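Local coordinates for citrate synthase (Metallosphaera sedula, PDB 6ABW), which probably catalyses the condensation of oxaloacetate with acetyl-CoA and water to citrate and free CoA, a step of the tricarboxylic acid cycle, at residues T28-I33 and W354-I359; M121-A126 and E360-Q365; G231-E236 and N323-S328; F238-E243 and R264-G269. All coordinates share one frame; numbering follows the deposited sequence.

Contact 1 of 4, residues T28-I33 and W354-I359; sequences TSLTYI and WTAHVI
Thr28 and His357 bring the two backbones closest, with their CA atoms 7.6 Å apart, where residues 28-33 turn past the helical run 354-359. No hydrogen bond links the two segments. The contact is made by side chains, and its centre is the imidazole of His357. Leu30 reaches over one face of that ring. Its CD1 methyl sits 3.5 Å from the ring centroid of His357 and 6° off the ring normal, a CH-pi contact. Leu30 has CG anti to the carbonyl carbon (chi1 -66°), and the extended second torsion (172°) carries CD1 out to the ring. The leucine also straddles the Ala356 methyl: CD1 of Leu30 lies 3.8 Å from Ala356 CB, and its CD2 is nearly as close.

Thr28 comes up obliquely, with OG1 3.7 Å from CE1 of His357. This hydroxyl oxygen also accepts from Leu30 N at 3.1 Å, which makes an ST turn and ties Leu30 to the Thr28 end. Its strongest partner is Glu360, about one turn after His357 on the helix. The buried imidazole is held at both nitrogens, NE2 by Asp194 and ND1 by Lys26, which should fix its rotation. A leucine at His357 would probably leave Asp194 and Lys26 without this shared partner and take away the flat surface under Leu30.

Segment 354-359 lies within helix 342-365, and helix 199-208 packs on it through Thr201. Residues 31-33 belong to an outer strand, within this chain, of a small antiparallel sheet, beside strand 39-42. Thr28 pairs in a parallel ladder with a strand of the second subunit.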
# COMPACT_ATOMS: atom_id res chain seq x y z
N THR A 28 -4.60 -10.85 19.06
CA THR A 28 -4.79 -9.49 19.43
C THR A 28 -5.36 -9.36 20.82
O THR A 28 -6.08 -10.24 21.26
CB THR A 28 -5.69 -8.70 18.38
OG1 THR A 28 -5.62 -7.33 18.66
CG2 THR A 28 -7.18 -9.12 18.43
N SER A 29 -5.06 -8.24 21.47
CA SER A 29 -5.67 -7.81 22.71
C SER A 29 -6.50 -6.57 22.55
O SER A 29 -6.99 -6.01 23.50
CB SER A 29 -4.60 -7.56 23.80
OG SER A 29 -3.89 -8.75 23.97
N LEU A 30 -6.77 -6.19 21.31
CA LEU A 30 -7.41 -4.94 21.00
C LEU A 30 -8.93 -5.02 21.05
O LEU A 30 -9.56 -4.19 21.73
CB LEU A 30 -6.98 -4.44 19.60
CG LEU A 30 -5.48 -4.05 19.45
CD1 LEU A 30 -5.15 -3.77 17.96
CD2 LEU A 30 -5.10 -2.88 20.34
N THR A 31 -9.49 -5.95 20.29
CA THR A 31 -10.91 -5.90 19.96
C THR A 31 -11.49 -7.29 20.12
O THR A 31 -10.92 -8.26 19.56
CB THR A 31 -11.13 -5.40 18.50
OG1 THR A 31 -10.47 -4.13 18.37
CG2 THR A 31 -12.48 -5.16 18.24
N TYR A 32 -12.54 -7.36 20.91
CA TYR A 32 -13.31 -8.61 21.11
C TYR A 32 -14.69 -8.45 20.47
O TYR A 32 -15.37 -7.47 20.70
CB TYR A 32 -13.45 -8.88 22.61
CG TYR A 32 -14.38 -10.03 22.94
CD1 TYR A 32 -13.97 -11.33 22.71
CD2 TYR A 32 -15.64 -9.78 23.46
CE1 TYR A 32 -14.83 -12.38 22.95
CE2 TYR A 32 -16.51 -10.85 23.77
CZ TYR A 32 -16.06 -12.13 23.52
OH TYR A 32 -16.86 -13.23 23.75
N ILE A 33 -15.12 -9.45 19.71
CA ILE A 33 -16.43 -9.43 19.07
C ILE A 33 -17.15 -10.72 19.39
O ILE A 33 -16.54 -11.78 19.24
CB ILE A 33 -16.32 -9.28 17.53
CG1 ILE A 33 -15.62 -7.99 17.18
CG2 ILE A 33 -17.70 -9.25 16.91
CD1 ILE A 33 -15.07 -7.96 15.77
N TRP A 354 -5.52 0.47 12.64
CA TRP A 354 -4.39 0.09 11.79
C TRP A 354 -3.03 0.21 12.49
O TRP A 354 -2.26 -0.73 12.52
CB TRP A 354 -4.38 0.92 10.49
CG TRP A 354 -5.52 0.65 9.55
CD1 TRP A 354 -6.21 -0.51 9.38
CD2 TRP A 354 -6.07 1.58 8.60
NE1 TRP A 354 -7.15 -0.35 8.40
CE2 TRP A 354 -7.06 0.91 7.88
CE3 TRP A 354 -5.76 2.89 8.27
CZ2 TRP A 354 -7.83 1.54 6.95
CZ3 TRP A 354 -6.52 3.50 7.32
CH2 TRP A 354 -7.52 2.84 6.66
N THR A 355 -2.79 1.33 13.12
CA THR A 355 -1.53 1.58 13.78
C THR A 355 -1.40 0.64 15.00
O THR A 355 -0.32 0.02 15.23
CB THR A 355 -1.35 3.00 14.23
OG1 THR A 355 -2.40 3.44 15.12
CG2 THR A 355 -1.17 3.98 13.10
N ALA A 356 -2.50 0.44 15.74
CA ALA A 356 -2.41 -0.42 16.90
C ALA A 356 -2.17 -1.88 16.54
O ALA A 356 -1.37 -2.60 17.23
CB ALA A 356 -3.66 -0.29 17.78
N HIS A 357 -2.78 -2.34 15.46
CA HIS A 357 -2.54 -3.72 14.97
C HIS A 357 -1.12 -3.93 14.47
O HIS A 357 -0.53 -4.98 14.71
CB HIS A 357 -3.50 -4.14 13.88
CG HIS A 357 -4.81 -4.63 14.38
ND1 HIS A 357 -4.98 -5.93 14.79
CD2 HIS A 357 -6.04 -4.05 14.46
CE1 HIS A 357 -6.23 -6.10 15.23
NE2 HIS A 357 -6.90 -4.97 15.02
N VAL A 358 -0.56 -2.97 13.76
CA VAL A 358 0.76 -3.16 13.24
C VAL A 358 1.79 -3.11 14.39
O VAL A 358 2.73 -3.91 14.35
CB VAL A 358 1.18 -2.26 12.07
CG1 VAL A 358 0.26 -2.58 10.87
CG2 VAL A 358 1.16 -0.80 12.38
N ILE A 359 1.56 -2.28 15.39
CA ILE A 359 2.49 -2.16 16.53
C ILE A 359 2.47 -3.49 17.27
O ILE A 359 3.51 -4.04 17.55
CB ILE A 359 2.19 -1.00 17.43
CG1 ILE A 359 2.48 0.29 16.74
CG2 ILE A 359 2.98 -1.11 18.78
CD1 ILE A 359 2.01 1.50 17.43

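Contact 2 of 4, residues M121-A126 and E360-Q365; sequences MPWNKA and EYVEDQ
Trp123 and Val362 make the apolar part of this contact. CG2 of Val362 stands over the six-membered ring of Trp123, 3.7 Å from its centroid and 3° off the normal, a CH-pi contact. The other methyl, CG1, lies 3.7 Å from Trp123 CE3, so the valine meets the indole with both branches. CG1 is anti to the backbone N of Val362 (chi1 168°), which turns the two methyls toward the ring. The indole is also held by its NE1, which donates to Ser212 O. An alanine at Trp123 would probably open a gap over Val362 and leave Ser212 O without this donor.

The polar part pairs Lys125 with Glu363. The lysine chain runs across the glutamate, and its NZ comes 3.7 Å from Glu363 CB and 3.6 Å from the backbone O of Glu363. The carboxylate is engaged by others at the start of helix 128-151: OE1 by Arg129 in a salt bridge, OE2 by Asn128.

Between the two segments the link at the surface is thus packing. The opposite charges of Lys125 NZ and Glu363 OE1, 4.0 Å apart and beyond a salt bridge, probably add a weak attraction.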
# COMPACT_ATOMS: atom_id res chain seq x y z
N MET A 121 9.91 6.77 10.20
CA MET A 121 11.06 6.37 11.03
C MET A 121 11.09 4.86 11.21
O MET A 121 10.05 4.19 11.10
CB MET A 121 10.95 7.03 12.42
CG MET A 121 11.12 8.52 12.46
SD MET A 121 12.84 8.92 12.08
CE MET A 121 13.53 8.60 13.73
N PRO A 122 12.25 4.30 11.60
CA PRO A 122 12.30 2.86 11.75
C PRO A 122 11.48 2.41 12.99
O PRO A 122 11.25 3.15 13.93
CB PRO A 122 13.81 2.54 11.96
CG PRO A 122 14.54 3.75 11.52
CD PRO A 122 13.60 4.93 11.63
N TRP A 123 11.11 1.14 12.97
CA TRP A 123 10.44 0.57 14.14
C TRP A 123 11.40 0.64 15.33
O TRP A 123 12.59 0.42 15.18
CB TRP A 123 10.02 -0.85 13.82
CG TRP A 123 8.87 -0.80 12.86
CD1 TRP A 123 8.90 -0.72 11.50
CD2 TRP A 123 7.50 -0.68 13.25
NE1 TRP A 123 7.61 -0.57 11.02
CE2 TRP A 123 6.73 -0.59 12.07
CE3 TRP A 123 6.85 -0.70 14.49
CZ2 TRP A 123 5.34 -0.48 12.10
CZ3 TRP A 123 5.47 -0.61 14.51
CH2 TRP A 123 4.74 -0.49 13.32
N ASN A 124 10.85 1.03 16.44
CA ASN A 124 11.58 1.21 17.72
C ASN A 124 10.60 1.06 18.88
O ASN A 124 9.72 1.90 19.07
CB ASN A 124 12.26 2.60 17.70
CG ASN A 124 13.06 2.82 18.94
OD1 ASN A 124 13.80 1.94 19.31
ND2 ASN A 124 12.89 3.91 19.58
N LYS A 125 10.73 0.01 19.69
CA LYS A 125 9.77 -0.19 20.80
C LYS A 125 9.45 1.01 21.64
O LYS A 125 8.30 1.25 21.94
CB LYS A 125 10.20 -1.30 21.75
CG LYS A 125 9.95 -2.70 21.25
CD LYS A 125 10.02 -3.69 22.43
CE LYS A 125 9.70 -5.12 21.98
NZ LYS A 125 8.34 -5.57 22.44
N ALA A 126 10.45 1.83 22.01
CA ALA A 126 10.23 3.00 22.86
C ALA A 126 9.44 4.15 22.26
O ALA A 126 8.84 4.90 22.97
CB ALA A 126 11.54 3.58 23.37
N GLU A 360 1.29 -4.05 17.51
CA GLU A 360 1.16 -5.38 18.15
C GLU A 360 1.86 -6.43 17.38
O GLU A 360 2.61 -7.28 17.94
CB GLU A 360 -0.31 -5.81 18.23
CG GLU A 360 -0.97 -5.79 19.55
CD GLU A 360 -2.37 -6.49 19.51
OE1 GLU A 360 -2.85 -6.77 20.63
OE2 GLU A 360 -2.97 -6.74 18.39
N TYR A 361 1.66 -6.41 16.06
CA TYR A 361 2.27 -7.37 15.20
C TYR A 361 3.80 -7.30 15.16
O TYR A 361 4.46 -8.35 15.28
CB TYR A 361 1.65 -7.28 13.79
CG TYR A 361 2.14 -8.35 12.88
CD1 TYR A 361 1.61 -9.63 12.91
CD2 TYR A 361 3.16 -8.08 11.99
CE1 TYR A 361 2.07 -10.62 12.04
CE2 TYR A 361 3.65 -9.04 11.14
CZ TYR A 361 3.12 -10.32 11.14
OH TYR A 361 3.67 -11.25 10.25
N VAL A 362 4.36 -6.11 14.99
CA VAL A 362 5.80 -5.96 14.85
C VAL A 362 6.43 -6.33 16.23
O VAL A 362 7.48 -7.01 16.26
CB VAL A 362 6.20 -4.54 14.43
CG1 VAL A 362 7.67 -4.32 14.57
CG2 VAL A 362 5.78 -4.24 12.95
N GLU A 363 5.82 -5.86 17.32
CA GLU A 363 6.48 -6.01 18.65
C GLU A 363 6.41 -7.44 19.14
O GLU A 363 7.28 -7.86 19.85
CB GLU A 363 5.93 -5.03 19.65
CG GLU A 363 6.37 -3.62 19.38
CD GLU A 363 5.92 -2.63 20.45
OE1 GLU A 363 5.30 -3.12 21.48
OE2 GLU A 363 6.12 -1.36 20.33
N ASP A 364 5.41 -8.21 18.75
CA ASP A 364 5.21 -9.48 19.39
C ASP A 364 5.53 -10.60 18.46
O ASP A 364 6.27 -11.52 18.80
CB ASP A 364 3.77 -9.54 19.97
CG ASP A 364 3.43 -10.88 20.67
OD1 ASP A 364 4.33 -11.53 21.25
OD2 ASP A 364 2.24 -11.27 20.65
N GLN A 365 5.01 -10.49 17.25
CA GLN A 365 4.71 -11.65 16.39
C GLN A 365 5.21 -11.36 14.97
O GLN A 365 4.60 -11.79 13.97
CB GLN A 365 3.20 -11.95 16.42
CG GLN A 365 2.39 -10.87 17.11
CD GLN A 365 0.89 -11.06 17.10
OE1 GLN A 365 0.13 -10.12 17.46
NE2 GLN A 365 0.44 -12.28 16.71

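Contact 3 of 4, residues G231-E236 and N323-S328; sequences GGAAEE and NTDFYS. With ACO (acetyl coenzyme *a), chain D.
Ala233 and Asp325 meet where two helix starts converge beside the acetyl-CoA pocket of the citrate synthase fold. Gly232 is the N-cap of helix 233-244. On the other side, Asn323 OD1 accepts from Asp325 N at 2.8 Å, in the carbonyl plane, a capping bond at the turn into helix 325-335.

The direct packing is small and close. The Ala233 methyl lies 3.5 Å from OD2 of Asp325, a predicted active-site residue. The carboxylate is placed by CG standing anti to the carbonyl carbon (chi1 -54°), while its OD1 is hydrogen-bonded to Tyr192 OH. The methyl of Ala234 rests against Ser328 OG, which shares the same Tyr192 hydroxyl. One hydroxyl thus ties Asp325 and Ser328 together and probably helps position the carboxylate.

One water joins the helix starts, donating to Ala234 O and to Asp325 O; no direct hydrogen bond spans the segments.

The ligand's thioester end lies on the 231-236 side. Gly231 O is 3.2 Å from the acetyl CH3 of the ligand. Ala233 N closely approaches its carbonyl O, at 3.3 Å, but is hydrogen-bonded to a glycerol, probably from the crystallisation liquor. Glu236 reaches the same acetyl oxygen by its CG, at 3.8 Å.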
# COMPACT_ATOMS: atom_id res chain seq x y z
N GLY A 231 -14.08 -0.34 0.52
CA GLY A 231 -14.51 1.06 0.76
C GLY A 231 -15.89 1.30 0.18
O GLY A 231 -16.35 0.55 -0.65
N GLY A 232 -16.57 2.33 0.65
CA GLY A 232 -17.80 2.79 0.05
C GLY A 232 -19.09 2.27 0.71
O GLY A 232 -20.15 2.61 0.24
N ALA A 233 -19.01 1.46 1.75
CA ALA A 233 -20.24 0.91 2.36
C ALA A 233 -21.15 1.99 2.99
O ALA A 233 -22.36 1.90 2.83
CB ALA A 233 -19.95 -0.17 3.40
N ALA A 234 -20.58 2.98 3.68
CA ALA A 234 -21.43 4.03 4.27
C ALA A 234 -22.07 4.85 3.18
O ALA A 234 -23.28 5.24 3.26
CB ALA A 234 -20.59 4.94 5.18
N GLU A 235 -21.33 5.10 2.11
CA GLU A 235 -21.89 5.81 0.94
C GLU A 235 -23.03 5.04 0.28
O GLU A 235 -24.08 5.64 -0.01
CB GLU A 235 -20.85 6.08 -0.18
CG GLU A 235 -19.80 7.11 0.22
CD GLU A 235 -18.52 6.59 0.93
OE1 GLU A 235 -18.63 5.52 1.64
OE2 GLU A 235 -17.47 7.35 0.82
N GLU A 236 -22.87 3.71 0.14
CA GLU A 236 -23.86 2.92 -0.59
C GLU A 236 -25.18 2.88 0.25
O GLU A 236 -26.28 2.95 -0.32
CB GLU A 236 -23.37 1.50 -0.83
CG GLU A 236 -22.35 1.42 -1.97
CD GLU A 236 -22.85 2.10 -3.26
OE1 GLU A 236 -22.24 3.11 -3.74
OE2 GLU A 236 -23.89 1.69 -3.75
N ASN A 323 -26.43 -2.68 10.31
CA ASN A 323 -25.03 -2.74 10.63
C ASN A 323 -24.50 -1.34 10.81
O ASN A 323 -25.25 -0.39 10.71
CB ASN A 323 -24.25 -3.60 9.58
CG ASN A 323 -24.19 -2.97 8.20
OD1 ASN A 323 -23.98 -1.75 8.07
ND2 ASN A 323 -24.32 -3.79 7.19
N THR A 324 -23.23 -1.25 11.14
CA THR A 324 -22.60 0.03 11.48
C THR A 324 -22.67 1.04 10.37
O THR A 324 -22.54 2.26 10.65
CB THR A 324 -21.13 -0.19 11.90
OG1 THR A 324 -20.63 1.02 12.45
CG2 THR A 324 -20.31 -0.66 10.76
N ASP A 325 -22.88 0.59 9.12
CA ASP A 325 -22.88 1.50 7.95
C ASP A 325 -24.23 2.17 7.70
O ASP A 325 -24.33 3.06 6.86
CB ASP A 325 -22.33 0.78 6.75
CG ASP A 325 -20.90 0.12 7.01
OD1 ASP A 325 -19.95 0.81 7.57
OD2 ASP A 325 -20.75 -1.11 6.70
N PHE A 326 -25.28 1.73 8.38
CA PHE A 326 -26.65 2.16 8.08
C PHE A 326 -26.90 3.61 8.50
O PHE A 326 -27.49 4.37 7.75
CB PHE A 326 -27.71 1.20 8.72
CG PHE A 326 -29.10 1.41 8.14
CD1 PHE A 326 -29.42 0.95 6.92
CD2 PHE A 326 -30.03 2.20 8.82
CE1 PHE A 326 -30.67 1.18 6.39
CE2 PHE A 326 -31.28 2.41 8.31
CZ PHE A 326 -31.61 1.90 7.11
N TYR A 327 -26.49 3.97 9.73
CA TYR A 327 -26.69 5.30 10.27
C TYR A 327 -25.42 6.18 10.34
O TYR A 327 -25.52 7.34 10.67
CB TYR A 327 -27.27 5.20 11.68
CG TYR A 327 -28.75 4.92 11.71
CD1 TYR A 327 -29.62 5.89 11.34
CD2 TYR A 327 -29.25 3.72 12.16
CE1 TYR A 327 -30.99 5.67 11.37
CE2 TYR A 327 -30.63 3.47 12.20
CZ TYR A 327 -31.48 4.44 11.79
OH TYR A 327 -32.88 4.28 11.80
N SER A 328 -24.25 5.67 9.95
CA SER A 328 -23.04 6.50 10.09
C SER A 328 -23.07 7.67 9.11
O SER A 328 -22.75 8.82 9.48
CB SER A 328 -21.78 5.62 9.89
OG SER A 328 -21.76 5.01 8.60
N1A ACO D . -30.77 -7.44 2.67
C2A ACO D . -31.73 -8.40 2.38
N3A ACO D . -31.51 -9.76 2.55
C4A ACO D . -30.30 -10.16 3.02
C5A ACO D . -29.25 -9.19 3.36
C6A ACO D . -29.57 -7.77 3.16
N6A ACO D . -28.61 -6.86 3.43
N7A ACO D . -28.16 -9.88 3.78
C8A ACO D . -28.47 -11.20 3.72
N9A ACO D . -29.73 -11.35 3.26
C1B ACO D . -30.47 -12.64 3.09
C2B ACO D . -29.75 -13.67 2.21
O2B ACO D . -29.99 -13.50 0.81
C3B ACO D . -30.37 -14.93 2.73
O3B ACO D . -31.63 -15.08 2.05
P3B ACO D . -32.37 -16.50 1.76
O7A ACO D . -33.23 -16.23 0.54
O8A ACO D . -33.18 -16.79 3.02
O9A ACO D . -31.22 -17.46 1.49
C4B ACO D . -30.56 -14.68 4.23
O4B ACO D . -30.65 -13.26 4.40
C5B ACO D . -29.43 -15.16 5.10
O5B ACO D . -28.21 -14.57 4.65
P1A ACO D . -26.85 -14.80 5.51
O1A ACO D . -26.33 -16.14 5.06
O2A ACO D . -27.16 -14.48 6.98
O3A ACO D . -25.78 -13.67 5.05
P2A ACO D . -25.01 -13.63 3.63
O4A ACO D . -23.62 -14.22 3.76
O5A ACO D . -25.95 -13.96 2.51
O6A ACO D . -24.69 -12.05 3.65
CBP ACO D . -23.39 -10.16 4.30
CCP ACO D . -24.14 -11.37 4.78
CDP ACO D . -23.01 -9.04 5.24
CEP ACO D . -22.65 -10.29 2.96
CAP ACO D . -24.70 -9.43 3.69
OAP ACO D . -25.80 -9.26 4.61
C9P ACO D . -24.51 -8.05 3.05
O9P ACO D . -24.19 -8.01 1.87
N8P ACO D . -24.68 -6.94 3.83
C7P ACO D . -24.24 -5.63 3.39
C6P ACO D . -25.04 -5.01 2.27
C5P ACO D . -24.27 -3.73 1.94
O5P ACO D . -24.56 -2.67 2.50
N4P ACO D . -23.30 -3.79 1.00
C3P ACO D . -22.57 -2.61 0.52
C2P ACO D . -21.12 -2.81 0.91
S1P ACO D . -20.19 -3.15 -0.54
C ACO D . -19.18 -1.86 -0.31
O ACO D . -19.60 -0.77 -0.64
CH3 ACO D . -17.85 -2.12 0.34
O HOH W 1 -24.21 5.42 5.76

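Contact 4 of 4, residues F238-E243 and R264-G269; sequences FKQFVE and RLMGFG. With ACO (acetyl coenzyme *a), chain D.
Gln240 grips the backbone of Met266 with both ends of its amide. OE1 accepts from Met266 N at 2.9 Å, the donor tilted 33° from the carbonyl plane. NE2 donates to Met266 O at 3.0 Å, from above the plane of the Met266 carbonyl. The extended chain of Gln240 crosses the Met266 side chain at about a right angle, and OE1 lies 3.5 Å from Met266 CB. A water donating to Gln240 OE1 and Arg264 O extends the link, and Leu265 CD1 packs against OE1. NE2 also donates to Ala237 O, which helps set the amide's turn.

The gripped loop binds acetyl-CoA. Leu265 reads the adenine by its backbone: its N donates to N1A, and its O accepts from N6A at 2.9 Å and 174°. Gly267 N donates to O5P of the pantetheine arm at 2.8 Å, from within a type II beta turn spanning Leu265 to Phe268. The Arg264 guanidinium lies with one face over C8A of the adenine, and NH2 makes weak bonds to O2B and O5A.

Gln240 lies on helix 233-244 and packs on Trp253 of helix 250-260. The acetyl-CoA loop leads on toward helix 278-292, and its Phe268 rests on Val312 of helix 295-315.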
# COMPACT_ATOMS: atom_id res chain seq x y z
N PHE A 238 -26.23 5.18 2.40
CA PHE A 238 -26.82 6.51 2.48
C PHE A 238 -27.42 6.91 1.11
O PHE A 238 -28.44 7.61 1.09
CB PHE A 238 -25.78 7.49 2.88
CG PHE A 238 -26.31 8.87 3.17
CD1 PHE A 238 -26.76 9.23 4.43
CD2 PHE A 238 -26.34 9.80 2.17
CE1 PHE A 238 -27.22 10.51 4.68
CE2 PHE A 238 -26.85 11.05 2.41
CZ PHE A 238 -27.32 11.40 3.65
N LYS A 239 -26.84 6.42 0.03
CA LYS A 239 -27.35 6.67 -1.32
C LYS A 239 -28.74 6.14 -1.56
O LYS A 239 -29.48 6.76 -2.33
CB LYS A 239 -26.41 6.20 -2.43
CG LYS A 239 -25.28 7.19 -2.66
CD LYS A 239 -24.19 6.56 -3.54
CE LYS A 239 -23.06 7.55 -3.71
NZ LYS A 239 -21.90 6.87 -4.34
N GLN A 240 -29.13 5.09 -0.83
CA GLN A 240 -30.52 4.67 -0.78
C GLN A 240 -31.45 5.78 -0.31
O GLN A 240 -32.49 6.03 -0.93
CB GLN A 240 -30.70 3.48 0.14
CG GLN A 240 -29.90 2.28 -0.31
CD GLN A 240 -29.99 1.16 0.72
OE1 GLN A 240 -30.30 0.02 0.34
NE2 GLN A 240 -29.64 1.45 2.00
N PHE A 241 -31.06 6.50 0.72
CA PHE A 241 -31.87 7.58 1.29
C PHE A 241 -31.98 8.75 0.31
O PHE A 241 -33.03 9.40 0.17
CB PHE A 241 -31.39 8.09 2.64
CG PHE A 241 -30.92 7.03 3.61
CD1 PHE A 241 -31.54 5.76 3.67
CD2 PHE A 241 -29.84 7.26 4.43
CE1 PHE A 241 -31.07 4.77 4.53
CE2 PHE A 241 -29.37 6.29 5.30
CZ PHE A 241 -29.98 5.04 5.37
N VAL A 242 -30.88 9.03 -0.35
CA VAL A 242 -30.85 10.09 -1.33
C VAL A 242 -31.79 9.80 -2.51
O VAL A 242 -32.57 10.67 -2.91
CB VAL A 242 -29.44 10.33 -1.85
CG1 VAL A 242 -29.45 11.39 -2.99
CG2 VAL A 242 -28.53 10.75 -0.71
N GLU A 243 -31.80 8.57 -2.96
CA GLU A 243 -32.65 8.13 -4.03
C GLU A 243 -34.14 8.19 -3.65
O GLU A 243 -35.01 8.54 -4.46
CB GLU A 243 -32.22 6.71 -4.39
CG GLU A 243 -32.93 6.03 -5.55
CD GLU A 243 -32.13 4.80 -5.97
OE1 GLU A 243 -30.94 4.97 -6.32
OE2 GLU A 243 -32.65 3.67 -5.85
N ARG A 264 -30.62 -6.52 -2.03
CA ARG A 264 -30.35 -6.49 -0.63
C ARG A 264 -30.51 -5.05 -0.15
O ARG A 264 -30.40 -4.10 -0.93
CB ARG A 264 -29.01 -7.04 -0.36
CG ARG A 264 -29.11 -8.55 -0.50
CD ARG A 264 -27.78 -9.15 -0.19
NE ARG A 264 -27.99 -10.59 -0.09
CZ ARG A 264 -27.03 -11.44 0.22
NH1 ARG A 264 -25.80 -10.99 0.43
NH2 ARG A 264 -27.31 -12.74 0.27
N LEU A 265 -30.77 -4.92 1.14
CA LEU A 265 -30.92 -3.63 1.72
C LEU A 265 -29.53 -3.28 2.20
O LEU A 265 -28.95 -3.98 3.03
CB LEU A 265 -31.97 -3.69 2.83
CG LEU A 265 -32.23 -2.44 3.62
CD1 LEU A 265 -32.65 -1.33 2.70
CD2 LEU A 265 -33.29 -2.71 4.69
N MET A 266 -28.93 -2.19 1.64
CA MET A 266 -27.59 -1.83 2.01
C MET A 266 -27.54 -1.25 3.44
O MET A 266 -28.48 -0.52 3.88
CB MET A 266 -26.95 -0.83 0.98
CG MET A 266 -26.96 -1.30 -0.48
SD MET A 266 -26.05 -2.85 -0.66
CE MET A 266 -27.30 -4.06 -1.03
N GLY A 267 -26.48 -1.58 4.17
CA GLY A 267 -26.39 -1.30 5.59
C GLY A 267 -27.15 -2.17 6.51
O GLY A 267 -27.24 -1.88 7.70
N PHE A 268 -27.67 -3.29 5.96
CA PHE A 268 -28.22 -4.40 6.74
C PHE A 268 -27.30 -5.60 6.52
O PHE A 268 -26.72 -5.79 5.42
CB PHE A 268 -29.62 -4.79 6.34
CG PHE A 268 -30.70 -4.09 7.11
CD1 PHE A 268 -30.79 -2.68 7.15
CD2 PHE A 268 -31.61 -4.78 7.82
CE1 PHE A 268 -31.84 -2.06 7.82
CE2 PHE A 268 -32.62 -4.16 8.50
CZ PHE A 268 -32.73 -2.78 8.54
N GLY A 269 -27.24 -6.42 7.54
CA GLY A 269 -26.54 -7.71 7.46
C GLY A 269 -25.07 -7.65 7.88
O GLY A 269 -24.35 -6.65 7.70
N1A ACO D . -30.77 -7.44 2.67
C2A ACO D . -31.73 -8.40 2.38
N3A ACO D . -31.51 -9.76 2.55
C4A ACO D . -30.30 -10.16 3.02
C5A ACO D . -29.25 -9.19 3.36
C6A ACO D . -29.57 -7.77 3.16
N6A ACO D . -28.61 -6.86 3.43
N7A ACO D . -28.16 -9.88 3.78
C8A ACO D . -28.47 -11.20 3.72
N9A ACO D . -29.73 -11.35 3.26
C1B ACO D . -30.47 -12.64 3.09
C2B ACO D . -29.75 -13.67 2.21
O2B ACO D . -29.99 -13.50 0.81
C3B ACO D . -30.37 -14.93 2.73
O3B ACO D . -31.63 -15.08 2.05
P3B ACO D . -32.37 -16.50 1.76
O7A ACO D . -33.23 -16.23 0.54
O8A ACO D . -33.18 -16.79 3.02
O9A ACO D . -31.22 -17.46 1.49
C4B ACO D . -30.56 -14.68 4.23
O4B ACO D . -30.65 -13.26 4.40
C5B ACO D . -29.43 -15.16 5.10
O5B ACO D . -28.21 -14.57 4.65
P1A ACO D . -26.85 -14.80 5.51
O1A ACO D . -26.33 -16.14 5.06
O2A ACO D . -27.16 -14.48 6.98
O3A ACO D . -25.78 -13.67 5.05
P2A ACO D . -25.01 -13.63 3.63
O4A ACO D . -23.62 -14.22 3.76
O5A ACO D . -25.95 -13.96 2.51
O6A ACO D . -24.69 -12.05 3.65
CBP ACO D . -23.39 -10.16 4.30
CCP ACO D . -24.14 -11.37 4.78
CDP ACO D . -23.01 -9.04 5.24
CEP ACO D . -22.65 -10.29 2.96
CAP ACO D . -24.70 -9.43 3.69
OAP ACO D . -25.80 -9.26 4.61
C9P ACO D . -24.51 -8.05 3.05
O9P ACO D . -24.19 -8.01 1.87
N8P ACO D . -24.68 -6.94 3.83
C7P ACO D . -24.24 -5.63 3.39
C6P ACO D . -25.04 -5.01 2.27
C5P ACO D . -24.27 -3.73 1.94
O5P ACO D . -24.56 -2.67 2.50
N4P ACO D . -23.30 -3.79 1.00
C3P ACO D . -22.57 -2.61 0.52
C2P ACO D . -21.12 -2.81 0.91
S1P ACO D . -20.19 -3.15 -0.54
C ACO D . -19.18 -1.86 -0.31
O ACO D . -19.60 -0.77 -0.64
CH3 ACO D . -17.85 -2.12 0.34
O HOH W 2 -30.61 -1.19 -1.92

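Overall arrangement
The four contacts form two pairs. Contacts 3 and 4, with centres 8 Å apart, share helix 233-244 and both touch acetyl-CoA. They join directly: Asn323 N is 2.8 Å from Gly267 O, and Asn323 ND2 is 2.9 Å from Gly269 O, both probable hydrogen bonds. Contact 4 holds the adenine and pantetheine; contact 3 lies by the acetyl group and the predicted active-site Asp325, about 6 Å from the side chain of His270. Contacts 1 and 2 share helix 342-365 and have centres 13 Å apart, linked through Glu360. They lie away from the pocket: contacts 2 and 4 are 40 Å apart between centres. Helices 325-335 and 342-365 follow each other in the chain and connect the pairs.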